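Local coordinates for uncharacterized N-acetyltransferase D2E76_00625 (Mycobacteroides abscessus, PDB 6YCA), which probably transfers acetyl groups from acetyl coenzyme A, which it binds, to amine acceptors as a GCN5-related N-acetyltransferase of the Eis type, yet is unable to modify aminoglycosides, at residues Val231-Gln236 with Arg247-Asp252; Tyr157-Arg162 with Ile278-Arg283; Gly173-Leu178 with Arg263-His268; Tyr191-Trp196 with Val255-Glu260; Val224-Gly229 with Asp259-Ala264. One frame throughout, in Å; residues are numbered along the deposited sequence.

Contact 1: residues Val231-Gln236 with Arg247-Asp252; sequences VRYRPQ and RTISVD
Arg232 and Asp252 join one end of this strand pair by a salt bridge. OD2 of Asp252 lies at the edge of the guanidinium, near its plane, and receives NH2 of Arg232 at 3.2 Å through its syn lone pair; NE of Arg232 adds a weak bond to that oxygen. Further along, Arg234 and Ser250 form a hydrogen-bonded pair, with Arg234 N to Ser250 O at 2.8 Å and Ser250 N to Arg234 O at 2.7 Å. Gln236 N continues the series to Thr248 O at 3.0 Å. Strands 229-235 and 248-256 thus run antiparallel, as two arms of a hairpin with a long irregular loop, inside a GNAT domain. The face bearing Tyr233, Pro235, Ile249 and Val251 is apolar: Tyr233 CB rests on Val251 CG2 at 3.7 Å, and Tyr233 CD2 on Ile249 CD1 at 3.7 Å. With CG placed between the backbone N and carbonyl carbon (chi1 55°), the ring of Tyr233 swings off from the neighbouring strand, and its OH reaches His268 and Arg44 of the second subunit. Leu269 of helix 259-270 covers Ile249 and Val251. Beyond the salt bridge, Asp214 pairs with Arg232 NH1 and Asp217 with Arg234 NH2, probably offsetting the two guanidinium charges.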
# COMPACT_ATOMS: atom_id res chain seq x y z
N VAL A 231 -29.04 7.61 16.38
CA VAL A 231 -27.83 7.21 15.67
C VAL A 231 -26.65 8.02 16.21
O VAL A 231 -26.74 9.24 16.36
CB VAL A 231 -27.96 7.35 14.14
CG1 VAL A 231 -28.32 8.77 13.75
CG2 VAL A 231 -26.68 6.93 13.46
N ARG A 232 -25.56 7.32 16.53
CA ARG A 232 -24.30 7.92 16.96
C ARG A 232 -23.27 7.78 15.86
O ARG A 232 -23.13 6.69 15.28
CB ARG A 232 -23.77 7.21 18.20
CG ARG A 232 -24.35 7.62 19.52
CD ARG A 232 -23.82 6.68 20.58
NE ARG A 232 -22.36 6.62 20.57
CZ ARG A 232 -21.59 7.06 21.55
NH1 ARG A 232 -22.12 7.57 22.65
NH2 ARG A 232 -20.27 6.95 21.45
N TYR A 233 -22.55 8.86 15.56
CA TYR A 233 -21.50 8.80 14.55
C TYR A 233 -20.36 9.74 14.92
O TYR A 233 -20.57 10.78 15.56
CB TYR A 233 -22.02 9.06 13.13
CG TYR A 233 -22.78 10.36 12.95
CD1 TYR A 233 -24.15 10.42 13.20
CD2 TYR A 233 -22.14 11.51 12.53
CE1 TYR A 233 -24.85 11.61 13.03
CE2 TYR A 233 -22.83 12.70 12.35
CZ TYR A 233 -24.18 12.74 12.61
OH TYR A 233 -24.87 13.92 12.43
N ARG A 234 -19.15 9.38 14.48
CA ARG A 234 -17.94 10.11 14.83
C ARG A 234 -17.10 10.36 13.58
O ARG A 234 -16.92 9.46 12.76
CB ARG A 234 -17.12 9.28 15.82
CG ARG A 234 -16.27 10.10 16.78
CD ARG A 234 -15.68 9.21 17.87
NE ARG A 234 -16.72 8.71 18.77
CZ ARG A 234 -16.50 8.18 19.97
NH1 ARG A 234 -17.52 7.75 20.70
NH2 ARG A 234 -15.26 8.07 20.44
N PRO A 235 -16.54 11.57 13.44
CA PRO A 235 -15.62 11.82 12.32
C PRO A 235 -14.28 11.15 12.59
O PRO A 235 -13.84 11.02 13.74
CB PRO A 235 -15.49 13.35 12.32
CG PRO A 235 -15.75 13.75 13.72
CD PRO A 235 -16.78 12.77 14.25
N GLN A 236 -13.62 10.72 11.51
CA GLN A 236 -12.36 10.00 11.64
C GLN A 236 -11.12 10.88 11.69
O GLN A 236 -10.76 11.40 12.75
CB GLN A 236 -12.24 8.95 10.54
CG GLN A 236 -13.32 7.89 10.59
CD GLN A 236 -13.22 7.03 11.83
OE1 GLN A 236 -13.98 7.19 12.79
NE2 GLN A 236 -12.26 6.11 11.83
N ARG A 247 -13.49 12.21 3.24
CA ARG A 247 -13.89 12.49 4.62
C ARG A 247 -14.84 11.39 5.11
O ARG A 247 -15.92 11.21 4.55
CB ARG A 247 -14.55 13.86 4.70
CG ARG A 247 -13.62 15.00 4.32
CD ARG A 247 -14.33 16.34 4.34
NE ARG A 247 -15.07 16.57 3.11
CZ ARG A 247 -14.60 17.22 2.06
NH1 ARG A 247 -13.37 17.72 2.08
NH2 ARG A 247 -15.35 17.37 0.97
N THR A 248 -14.44 10.67 6.15
CA THR A 248 -15.20 9.52 6.63
C THR A 248 -15.75 9.77 8.03
O THR A 248 -15.06 10.33 8.89
CB THR A 248 -14.30 8.28 6.67
OG1 THR A 248 -13.70 8.07 5.38
CG2 THR A 248 -15.09 7.04 7.07
N ILE A 249 -16.99 9.34 8.26
CA ILE A 249 -17.57 9.24 9.59
C ILE A 249 -17.82 7.77 9.90
O ILE A 249 -17.97 6.93 9.00
CB ILE A 249 -18.87 10.06 9.78
CG1 ILE A 249 -20.00 9.49 8.92
CG2 ILE A 249 -18.64 11.53 9.48
CD1 ILE A 249 -21.33 10.15 9.15
N SER A 250 -17.88 7.46 11.19
CA SER A 250 -18.07 6.09 11.66
C SER A 250 -19.29 6.04 12.56
O SER A 250 -19.34 6.73 13.58
CB SER A 250 -16.83 5.62 12.42
OG SER A 250 -16.98 4.27 12.81
N VAL A 251 -20.26 5.20 12.20
CA VAL A 251 -21.48 5.02 12.97
C VAL A 251 -21.28 3.80 13.86
O VAL A 251 -21.16 2.67 13.37
CB VAL A 251 -22.70 4.84 12.05
CG1 VAL A 251 -23.94 4.56 12.86
CG2 VAL A 251 -22.90 6.06 11.18
N ASP A 252 -21.23 4.02 15.18
CA ASP A 252 -21.03 2.92 16.12
C ASP A 252 -22.33 2.33 16.67
O ASP A 252 -22.31 1.20 17.17
CB ASP A 252 -20.10 3.33 17.27
CG ASP A 252 -20.55 4.60 17.95
OD1 ASP A 252 -21.50 5.22 17.45
OD2 ASP A 252 -19.96 4.96 18.99

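Contact 2: residues Tyr157-Arg162 with Ile278-Arg283; sequences YRIQRR and IELGPR
Tyr157 turns the edge of its ring to Arg283, whose CB lies near the ring plane, 3.6 Å from CE1 of Tyr157. The two side chains cross at about a right angle, and the guanidinium of Arg283 runs on to Asp287. On the same face as Tyr157, Ile159 reaches along the strand with CG1 anti to its carbonyl carbon (chi1 -58°), which brings its CD1 to 3.7 Å from Leu280 CD2; its CB sits 4.1 Å from the CB of Ile278, directly across. Past the strand end, the aliphatic part of Arg161 lies against Ile278, with CG of Arg161 4.0 Å from CD1 of Ile278. Four backbone hydrogen bonds keep these residues in antiparallel register, the straightest being those of the Ile159-Ile278 pair, Ile159 N to Ile278 O at 2.8 Å and Ile278 N to Ile159 O at 2.9 Å. Strand 149-160 lies between 277-284 and 299-312 in the sheet. Leu269 and Leu270 of helix 259-270 pack over the isoleucine face, and carbonyls of Leu270 and Val275 take the Arg161 guanidinium.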
# COMPACT_ATOMS: atom_id res chain seq x y z
N TYR A 157 -20.49 -1.93 6.59
CA TYR A 157 -20.80 -1.31 5.32
C TYR A 157 -20.03 -0.01 5.14
O TYR A 157 -19.87 0.77 6.09
CB TYR A 157 -22.30 -1.02 5.24
CG TYR A 157 -23.15 -2.25 5.40
CD1 TYR A 157 -23.50 -2.71 6.66
CD2 TYR A 157 -23.61 -2.95 4.29
CE1 TYR A 157 -24.27 -3.84 6.82
CE2 TYR A 157 -24.39 -4.08 4.44
CZ TYR A 157 -24.72 -4.52 5.71
OH TYR A 157 -25.50 -5.64 5.87
N ARG A 158 -19.54 0.22 3.93
CA ARG A 158 -18.99 1.50 3.50
C ARG A 158 -19.89 2.05 2.41
O ARG A 158 -20.07 1.42 1.37
CB ARG A 158 -17.57 1.38 2.95
CG ARG A 158 -16.43 1.26 3.94
CD ARG A 158 -15.15 1.26 3.11
NE ARG A 158 -15.01 2.50 2.34
CZ ARG A 158 -14.18 2.65 1.30
NH1 ARG A 158 -13.42 1.65 0.89
NH2 ARG A 158 -14.13 3.82 0.66
N ILE A 159 -20.47 3.22 2.66
CA ILE A 159 -21.36 3.89 1.72
C ILE A 159 -20.62 5.08 1.14
O ILE A 159 -20.10 5.92 1.88
CB ILE A 159 -22.65 4.35 2.43
CG1 ILE A 159 -23.36 3.16 3.07
CG2 ILE A 159 -23.55 5.06 1.44
CD1 ILE A 159 -24.62 3.54 3.83
N GLN A 160 -20.57 5.15 -0.19
CA GLN A 160 -20.04 6.33 -0.87
C GLN A 160 -21.20 7.31 -1.01
O GLN A 160 -22.07 7.14 -1.88
CB GLN A 160 -19.41 5.97 -2.21
CG GLN A 160 -18.15 6.76 -2.53
CD GLN A 160 -17.83 6.80 -4.02
OE1 GLN A 160 -17.72 7.87 -4.62
NE2 GLN A 160 -17.65 5.62 -4.62
N ARG A 161 -21.23 8.32 -0.14
CA ARG A 161 -22.43 9.15 0.02
C ARG A 161 -22.85 9.84 -1.27
O ARG A 161 -24.05 10.04 -1.50
CB ARG A 161 -22.24 10.17 1.14
CG ARG A 161 -23.52 10.90 1.54
CD ARG A 161 -23.23 12.01 2.52
NE ARG A 161 -22.48 13.10 1.91
CZ ARG A 161 -23.03 14.12 1.25
NH1 ARG A 161 -24.35 14.20 1.13
NH2 ARG A 161 -22.26 15.06 0.73
N ARG A 162 -21.89 10.25 -2.11
CA ARG A 162 -22.24 10.94 -3.35
C ARG A 162 -23.07 10.05 -4.26
O ARG A 162 -23.89 10.56 -5.04
CB ARG A 162 -20.98 11.44 -4.06
CG ARG A 162 -20.04 10.35 -4.56
CD ARG A 162 -18.87 10.94 -5.35
NE ARG A 162 -17.95 11.66 -4.47
CZ ARG A 162 -17.93 12.98 -4.32
NH1 ARG A 162 -17.06 13.53 -3.47
NH2 ARG A 162 -18.76 13.75 -5.01
N ILE A 278 -19.51 6.89 4.53
CA ILE A 278 -20.23 6.53 5.75
C ILE A 278 -19.94 5.07 6.05
O ILE A 278 -20.22 4.20 5.22
CB ILE A 278 -21.74 6.77 5.59
CG1 ILE A 278 -22.02 8.18 5.06
CG2 ILE A 278 -22.46 6.55 6.91
CD1 ILE A 278 -23.47 8.42 4.68
N GLU A 279 -19.37 4.80 7.22
CA GLU A 279 -19.06 3.43 7.62
C GLU A 279 -19.97 3.03 8.78
O GLU A 279 -19.94 3.66 9.84
CB GLU A 279 -17.59 3.23 7.95
CG GLU A 279 -17.24 1.75 8.14
CD GLU A 279 -15.74 1.47 8.11
OE1 GLU A 279 -14.95 2.43 8.24
OE2 GLU A 279 -15.37 0.28 7.95
N LEU A 280 -20.77 2.00 8.55
CA LEU A 280 -21.68 1.46 9.55
C LEU A 280 -21.11 0.13 10.01
O LEU A 280 -20.70 -0.69 9.18
CB LEU A 280 -23.05 1.18 8.92
CG LEU A 280 -24.03 2.23 8.41
CD1 LEU A 280 -24.55 3.12 9.53
CD2 LEU A 280 -23.44 3.06 7.27
N GLY A 281 -21.03 -0.07 11.32
CA GLY A 281 -20.56 -1.32 11.85
C GLY A 281 -20.49 -1.34 13.37
O GLY A 281 -20.08 -0.36 14.00
N PRO A 282 -20.88 -2.46 13.98
CA PRO A 282 -21.46 -3.63 13.32
C PRO A 282 -22.94 -3.44 13.01
O PRO A 282 -23.63 -2.76 13.77
CB PRO A 282 -21.30 -4.73 14.37
CG PRO A 282 -21.41 -4.01 15.64
CD PRO A 282 -20.72 -2.70 15.43
N ARG A 283 -23.41 -4.02 11.91
CA ARG A 283 -24.80 -3.95 11.47
C ARG A 283 -25.26 -5.35 11.09
O ARG A 283 -24.45 -6.27 10.94
CB ARG A 283 -24.92 -3.02 10.26
CG ARG A 283 -24.69 -1.55 10.56
CD ARG A 283 -25.70 -1.03 11.57
NE ARG A 283 -27.07 -1.24 11.12
CZ ARG A 283 -28.13 -1.14 11.92
NH1 ARG A 283 -27.95 -0.85 13.20
NH2 ARG A 283 -29.35 -1.35 11.45

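Contact 3: residues Gly173-Leu178 with Arg263-His268; sequences GAIALL and RALVGH
Ile175 and Ala264 mark the nearest backbone approach, their CA atoms 7.1 Å apart, where the chain entering strand 176-177 passes a turn of helix 259-270 that is closed by His268 N to Ala264 O at 2.9 Å. Ile175 carries most of the contact and uses both branches. Its CD1 reaches the helix at two places, lying 3.8 Å from Leu265 CD2 and 4.2 Å from the CB of Ala264. CG2 of Ile175, set anti to the backbone N while CG1 is anti to the carbonyl carbon (chi1 -73°), goes to the imidazole instead, 3.7 Å from His268 ND1. Two residues on, Leu177 crosses the same histidine at about a right angle and brings CD2 to 3.8 Å from CE1 of His268. The contact is thus one of dispersion between aliphatic groups and a ring. NE2 of His268 bonds to the OH of Tyr233, which probably helps to hold the ring rotation. Val224 of the adjoining strand lies against both Ile175 and His268. A helix packed against sheet strands belongs to the layered alpha/beta architecture of GNAT domains; here it packs beside the approach to 176-177, the outermost strand of this sheet within the chain.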
# COMPACT_ATOMS: atom_id res chain seq x y z
N GLY A 173 -38.02 15.22 8.78
CA GLY A 173 -38.41 16.37 9.58
C GLY A 173 -38.40 16.07 11.05
O GLY A 173 -38.13 16.95 11.87
N ALA A 174 -38.69 14.81 11.42
CA ALA A 174 -38.68 14.40 12.82
C ALA A 174 -37.27 14.18 13.36
O ALA A 174 -37.13 13.82 14.54
CB ALA A 174 -39.52 13.13 13.01
N ILE A 175 -36.24 14.36 12.53
CA ILE A 175 -34.87 14.22 12.99
C ILE A 175 -34.50 15.43 13.84
O ILE A 175 -34.82 16.58 13.49
CB ILE A 175 -33.93 14.07 11.78
CG1 ILE A 175 -34.08 12.68 11.16
CG2 ILE A 175 -32.49 14.33 12.16
CD1 ILE A 175 -33.71 11.56 12.10
N ALA A 176 -33.85 15.18 14.97
CA ALA A 176 -33.43 16.25 15.87
C ALA A 176 -31.97 16.03 16.27
O ALA A 176 -31.59 14.92 16.63
CB ALA A 176 -34.31 16.28 17.12
N LEU A 177 -31.17 17.09 16.20
CA LEU A 177 -29.79 17.01 16.63
C LEU A 177 -29.76 17.15 18.14
O LEU A 177 -30.33 18.10 18.69
CB LEU A 177 -28.97 18.13 15.98
CG LEU A 177 -29.15 18.28 14.47
CD1 LEU A 177 -28.31 19.43 13.95
CD2 LEU A 177 -28.81 16.99 13.75
N LEU A 178 -29.08 16.22 18.81
CA LEU A 178 -29.09 16.18 20.27
C LEU A 178 -27.68 15.95 20.81
O LEU A 178 -27.51 15.44 21.92
CB LEU A 178 -30.03 15.08 20.74
CG LEU A 178 -30.47 15.02 22.21
CD1 LEU A 178 -31.61 16.01 22.46
CD2 LEU A 178 -30.84 13.60 22.62
N ARG A 263 -35.28 4.44 8.17
CA ARG A 263 -35.06 5.24 6.97
C ARG A 263 -34.72 6.68 7.30
O ARG A 263 -33.83 7.27 6.67
CB ARG A 263 -36.27 5.14 6.04
CG ARG A 263 -36.49 3.76 5.43
CD ARG A 263 -37.63 3.78 4.44
NE ARG A 263 -38.89 4.08 5.11
CZ ARG A 263 -39.77 3.16 5.51
NH1 ARG A 263 -39.52 1.87 5.30
NH2 ARG A 263 -40.89 3.53 6.11
N ALA A 264 -35.39 7.26 8.30
CA ALA A 264 -35.09 8.65 8.66
C ALA A 264 -33.67 8.79 9.18
O ALA A 264 -32.95 9.71 8.79
CB ALA A 264 -36.10 9.14 9.70
N LEU A 265 -33.23 7.86 10.04
CA LEU A 265 -31.88 7.93 10.58
C LEU A 265 -30.83 7.69 9.51
O LEU A 265 -29.83 8.41 9.44
CB LEU A 265 -31.71 6.94 11.73
CG LEU A 265 -32.47 7.34 13.00
CD1 LEU A 265 -32.40 6.23 14.02
CD2 LEU A 265 -31.88 8.62 13.55
N VAL A 266 -31.03 6.67 8.66
CA VAL A 266 -30.10 6.44 7.56
C VAL A 266 -30.12 7.61 6.58
O VAL A 266 -29.07 8.06 6.10
CB VAL A 266 -30.43 5.11 6.86
CG1 VAL A 266 -29.66 4.98 5.56
CG2 VAL A 266 -30.11 3.95 7.78
N GLY A 267 -31.32 8.13 6.28
CA GLY A 267 -31.42 9.28 5.41
C GLY A 267 -30.71 10.51 5.93
O GLY A 267 -30.15 11.28 5.16
N HIS A 268 -30.70 10.69 7.26
CA HIS A 268 -29.95 11.79 7.84
C HIS A 268 -28.47 11.69 7.48
O HIS A 268 -27.84 12.70 7.12
CB HIS A 268 -30.10 11.79 9.36
CG HIS A 268 -29.11 12.67 10.06
ND1 HIS A 268 -29.30 14.03 10.23
CD2 HIS A 268 -27.89 12.39 10.59
CE1 HIS A 268 -28.25 14.54 10.86
NE2 HIS A 268 -27.39 13.57 11.08

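Contact 4: residues Tyr191-Trp196 with Val255-Glu260; sequences YERAAW and VAHSDE
Arg193 and His257 come together through their first torsions: CG of Arg193 sits between its backbone N and carbonyl carbon (chi1 53°), from where the chain extends past the histidine, and CG of His257 is anti to the carbonyl carbon (chi1 -50°), which lays the imidazole against residues 193 and 194. The methylene then makes a CH-pi contact, Arg193 CG lying 3.9 Å from the centroid of the His257 ring and over its face, offset toward the rim. Further out, CD2 of His257 lies over one face of the guanidinium, offset toward its rim, the two planes inclined at 46°, and NH2 of Arg193 forms a salt bridge with Asp228. Ala194 CA is 3.4 Å from His257 CE1, and the carbonyl oxygen of Arg193 stands over the ring without forming a hydrogen bond. Val255 divides its methyls between two aromatic edges, CG1 being 3.9 Å from Trp196 CZ3 and CG2 3.9 Å from Tyr191 CD1. In the last turn of helix 184-192 the carbonyl of Tyr191 accepts Ala194 N at 2.8 Å, and Ala194 CB lies over the face of the Tyr191 ring. The packing between the segments therefore rests on dispersion and CH-pi contact. NE2 of His257 donates to the carbonyl of Ile190, so it carries a proton; the nearby guanidinium, itself paired with Asp228, may disfavour a second proton on the ring.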
# COMPACT_ATOMS: atom_id res chain seq x y z
N TYR A 191 -32.98 2.61 23.87
CA TYR A 191 -32.58 1.24 23.55
C TYR A 191 -33.47 0.23 24.25
O TYR A 191 -33.70 -0.86 23.72
CB TYR A 191 -31.11 1.00 23.94
CG TYR A 191 -30.65 -0.42 23.65
CD1 TYR A 191 -30.19 -0.79 22.39
CD2 TYR A 191 -30.70 -1.40 24.64
CE1 TYR A 191 -29.79 -2.09 22.13
CE2 TYR A 191 -30.30 -2.70 24.38
CZ TYR A 191 -29.84 -3.04 23.12
OH TYR A 191 -29.44 -4.33 22.86
N GLU A 192 -34.00 0.57 25.43
CA GLU A 192 -34.73 -0.40 26.24
C GLU A 192 -35.87 -1.06 25.48
O GLU A 192 -36.18 -2.23 25.73
CB GLU A 192 -35.25 0.27 27.52
CG GLU A 192 -36.06 -0.65 28.41
CD GLU A 192 -35.29 -1.89 28.84
OE1 GLU A 192 -34.05 -1.83 28.93
OE2 GLU A 192 -35.94 -2.94 29.07
N ARG A 193 -36.49 -0.35 24.54
CA ARG A 193 -37.58 -0.93 23.75
C ARG A 193 -37.10 -1.71 22.53
O ARG A 193 -37.87 -1.87 21.57
CB ARG A 193 -38.69 0.09 23.47
CG ARG A 193 -38.27 1.40 22.86
CD ARG A 193 -39.42 2.39 22.99
NE ARG A 193 -39.41 3.42 21.95
CZ ARG A 193 -40.10 3.35 20.82
NH1 ARG A 193 -40.86 2.30 20.55
NH2 ARG A 193 -40.02 4.35 19.95
N ALA A 194 -35.85 -2.18 22.54
CA ALA A 194 -35.32 -2.95 21.42
C ALA A 194 -36.09 -4.26 21.30
O ALA A 194 -36.25 -4.99 22.28
CB ALA A 194 -33.84 -3.24 21.66
N ALA A 195 -36.55 -4.55 20.08
CA ALA A 195 -37.36 -5.74 19.84
C ALA A 195 -36.82 -6.64 18.74
O ALA A 195 -37.44 -7.68 18.47
CB ALA A 195 -38.81 -5.35 19.51
N TRP A 196 -35.69 -6.31 18.12
CA TRP A 196 -35.18 -7.13 17.03
C TRP A 196 -34.55 -8.41 17.58
O TRP A 196 -34.01 -8.44 18.68
CB TRP A 196 -34.16 -6.36 16.19
CG TRP A 196 -32.88 -6.02 16.88
CD1 TRP A 196 -31.79 -6.83 17.02
CD2 TRP A 196 -32.54 -4.78 17.49
NE1 TRP A 196 -30.79 -6.17 17.69
CE2 TRP A 196 -31.23 -4.91 18.00
CE3 TRP A 196 -33.21 -3.57 17.68
CZ2 TRP A 196 -30.58 -3.87 18.67
CZ3 TRP A 196 -32.57 -2.54 18.35
CH2 TRP A 196 -31.27 -2.70 18.84
N VAL A 255 -29.86 2.43 16.45
CA VAL A 255 -31.00 1.76 17.06
C VAL A 255 -32.25 2.35 16.44
O VAL A 255 -32.48 3.56 16.52
CB VAL A 255 -30.99 1.95 18.58
CG1 VAL A 255 -32.20 1.26 19.19
CG2 VAL A 255 -29.71 1.40 19.17
N ALA A 256 -33.07 1.49 15.82
CA ALA A 256 -34.29 1.94 15.16
C ALA A 256 -35.38 0.91 15.44
O ALA A 256 -35.30 -0.22 14.96
CB ALA A 256 -34.08 2.10 13.66
N HIS A 257 -36.41 1.32 16.18
CA HIS A 257 -37.51 0.45 16.57
C HIS A 257 -38.68 0.51 15.60
O HIS A 257 -39.74 -0.07 15.89
CB HIS A 257 -38.00 0.82 17.97
CG HIS A 257 -36.91 0.92 18.99
ND1 HIS A 257 -36.09 -0.15 19.31
CD2 HIS A 257 -36.50 1.95 19.76
CE1 HIS A 257 -35.22 0.23 20.23
NE2 HIS A 257 -35.45 1.50 20.52
N SER A 258 -38.50 1.17 14.47
CA SER A 258 -39.56 1.35 13.50
C SER A 258 -38.92 1.45 12.13
O SER A 258 -37.77 1.88 12.00
CB SER A 258 -40.31 2.65 13.81
OG SER A 258 -41.20 3.01 12.77
N ASP A 259 -39.66 1.03 11.10
CA ASP A 259 -39.15 1.18 9.73
C ASP A 259 -38.93 2.65 9.39
O ASP A 259 -37.93 3.00 8.74
CB ASP A 259 -40.11 0.52 8.73
CG ASP A 259 -40.05 -1.00 8.78
OD1 ASP A 259 -39.13 -1.54 9.42
OD2 ASP A 259 -40.95 -1.64 8.20
N GLU A 260 -39.83 3.52 9.84
CA GLU A 260 -39.67 4.95 9.59
C GLU A 260 -38.44 5.50 10.30
O GLU A 260 -37.69 6.31 9.73
CB GLU A 260 -40.93 5.71 10.00
CG GLU A 260 -42.15 5.45 9.12
CD GLU A 260 -42.77 4.06 9.31
OE1 GLU A 260 -42.49 3.40 10.34
OE2 GLU A 260 -43.54 3.63 8.42

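Contact 5: residues Val224-Gly229 with Asp259-Ala264; sequences VTHPDG and DEAYRA
Ala261 and His226 bury most of the surface here, with CA of Ala261 over the face of the imidazole. This CA stands 3.7 Å from the centroid of the His226 ring and only 11° off its normal, a CH-pi contact almost over the centre. The Ala261 methyl continues past the rim, 3.5 Å from ND1 of His226, and ends against the turn, 3.4 Å from the backbone O of Asp228 and 3.9 Å from Asp228 CB. At the other side of the imidazole rim, CD2 of His226 meets the CB of Ala264 at 3.6 Å, one helical turn on. Residues 226 to 229 form a type I turn that closes a tight beta hairpin between strands 222-226 and 229-235, with His226 N bonded to Gly229 O at 2.7 Å. Helix 259-270 packs on this hairpin with its small residues; the axes of strand segment 224-226 and helix segment 259-264 pass 9.1 Å apart at 152°. The turn probably helps to position the ring. CG of His226 is anti to the backbone N (chi1 -176°), directing the imidazole at the helix, and ND1 accepts Asp228 N at 2.9 Å, somewhat out of the ring plane. CD of Pro227 lies on the opposite face, offset toward the rim. His257 N also engages the carbonyl of Asp228, while Tyr262 and Arg263 on the helix meet Arg384 of the fourth subunit.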
# COMPACT_ATOMS: atom_id res chain seq x y z
N VAL A 224 -27.83 11.89 16.97
CA VAL A 224 -29.02 12.35 16.26
C VAL A 224 -30.16 11.41 16.60
O VAL A 224 -29.99 10.19 16.61
CB VAL A 224 -28.75 12.41 14.74
CG1 VAL A 224 -30.04 12.60 13.97
CG2 VAL A 224 -27.76 13.53 14.45
N THR A 225 -31.32 11.99 16.88
CA THR A 225 -32.44 11.24 17.41
C THR A 225 -33.62 11.28 16.45
O THR A 225 -33.73 12.17 15.59
CB THR A 225 -32.86 11.79 18.78
OG1 THR A 225 -33.83 10.93 19.38
CG2 THR A 225 -33.45 13.17 18.64
N HIS A 226 -34.50 10.30 16.61
CA HIS A 226 -35.80 10.17 15.99
C HIS A 226 -36.78 9.78 17.08
O HIS A 226 -36.36 9.25 18.12
CB HIS A 226 -35.77 9.06 14.93
CG HIS A 226 -37.04 8.92 14.16
ND1 HIS A 226 -38.08 8.11 14.58
CD2 HIS A 226 -37.46 9.48 13.00
CE1 HIS A 226 -39.07 8.18 13.71
NE2 HIS A 226 -38.72 9.00 12.74
N PRO A 227 -38.08 10.08 16.92
CA PRO A 227 -39.05 9.63 17.93
C PRO A 227 -38.98 8.14 18.25
O PRO A 227 -39.38 7.73 19.34
CB PRO A 227 -40.40 10.01 17.30
CG PRO A 227 -40.08 11.24 16.53
CD PRO A 227 -38.67 11.07 16.00
N ASP A 228 -38.45 7.32 17.34
CA ASP A 228 -38.39 5.88 17.55
C ASP A 228 -36.98 5.32 17.33
O ASP A 228 -36.83 4.16 16.93
CB ASP A 228 -39.41 5.15 16.68
CG ASP A 228 -40.84 5.47 17.07
OD1 ASP A 228 -41.14 5.48 18.27
OD2 ASP A 228 -41.67 5.71 16.17
N GLY A 229 -35.95 6.10 17.59
CA GLY A 229 -34.59 5.60 17.48
C GLY A 229 -33.58 6.72 17.53
O GLY A 229 -33.93 7.90 17.66
N ASP A 259 -39.66 1.03 11.10
CA ASP A 259 -39.15 1.18 9.73
C ASP A 259 -38.93 2.65 9.39
O ASP A 259 -37.93 3.00 8.74
CB ASP A 259 -40.11 0.52 8.73
CG ASP A 259 -40.05 -1.00 8.78
OD1 ASP A 259 -39.13 -1.54 9.42
OD2 ASP A 259 -40.95 -1.64 8.20
N GLU A 260 -39.83 3.52 9.84
CA GLU A 260 -39.67 4.95 9.59
C GLU A 260 -38.44 5.50 10.30
O GLU A 260 -37.69 6.31 9.73
CB GLU A 260 -40.93 5.71 10.00
CG GLU A 260 -42.15 5.45 9.12
CD GLU A 260 -42.77 4.06 9.31
OE1 GLU A 260 -42.49 3.40 10.34
OE2 GLU A 260 -43.54 3.63 8.42
N ALA A 261 -38.18 5.04 11.53
CA ALA A 261 -36.98 5.49 12.23
C ALA A 261 -35.72 5.04 11.50
O ALA A 261 -34.74 5.80 11.43
CB ALA A 261 -36.99 4.95 13.66
N TYR A 262 -35.73 3.82 10.95
CA TYR A 262 -34.56 3.33 10.22
C TYR A 262 -34.26 4.19 9.01
O TYR A 262 -33.13 4.65 8.81
CB TYR A 262 -34.78 1.87 9.80
CG TYR A 262 -33.67 1.30 8.96
CD1 TYR A 262 -32.49 0.85 9.55
CD2 TYR A 262 -33.78 1.21 7.57
CE1 TYR A 262 -31.46 0.32 8.78
CE2 TYR A 262 -32.75 0.69 6.80
CZ TYR A 262 -31.59 0.24 7.41
OH TYR A 262 -30.57 -0.28 6.66
N ARG A 263 -35.28 4.44 8.17
CA ARG A 263 -35.06 5.24 6.97
C ARG A 263 -34.72 6.68 7.30
O ARG A 263 -33.83 7.27 6.67
CB ARG A 263 -36.27 5.14 6.04
CG ARG A 263 -36.49 3.76 5.43
CD ARG A 263 -37.63 3.78 4.44
NE ARG A 263 -38.89 4.08 5.11
CZ ARG A 263 -39.77 3.16 5.51
NH1 ARG A 263 -39.52 1.87 5.30
NH2 ARG A 263 -40.89 3.53 6.11
N ALA A 264 -35.39 7.26 8.30
CA ALA A 264 -35.09 8.65 8.66
C ALA A 264 -33.67 8.79 9.18
O ALA A 264 -32.95 9.71 8.79
CB ALA A 264 -36.10 9.14 9.70

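All five contacts gather round helix 259-270 and its strands. Contacts 1 and 2, centres about 9 Å apart, are joined in the sheet by Val251 N to Glu279 O at 2.8 Å. Contacts 3 and 5, centres about 6 Å apart, share Arg263 and Ala264 of the helix, and Ala176 O to Thr225 N at 3.0 Å links their strands. Contact 4, at the helix start, joins contact 5 through His257 N to Asp228 O at 3.0 Å. Tyr233 OH to His268 NE2, 2.9 Å, ties contact 1 to contact 3. No segment belongs to the acetyl coenzyme A pocket, but a bound molecule lies about 6 Å from the Arg161 side chain, 10 Å from Leu177 and 11 Å from Tyr233.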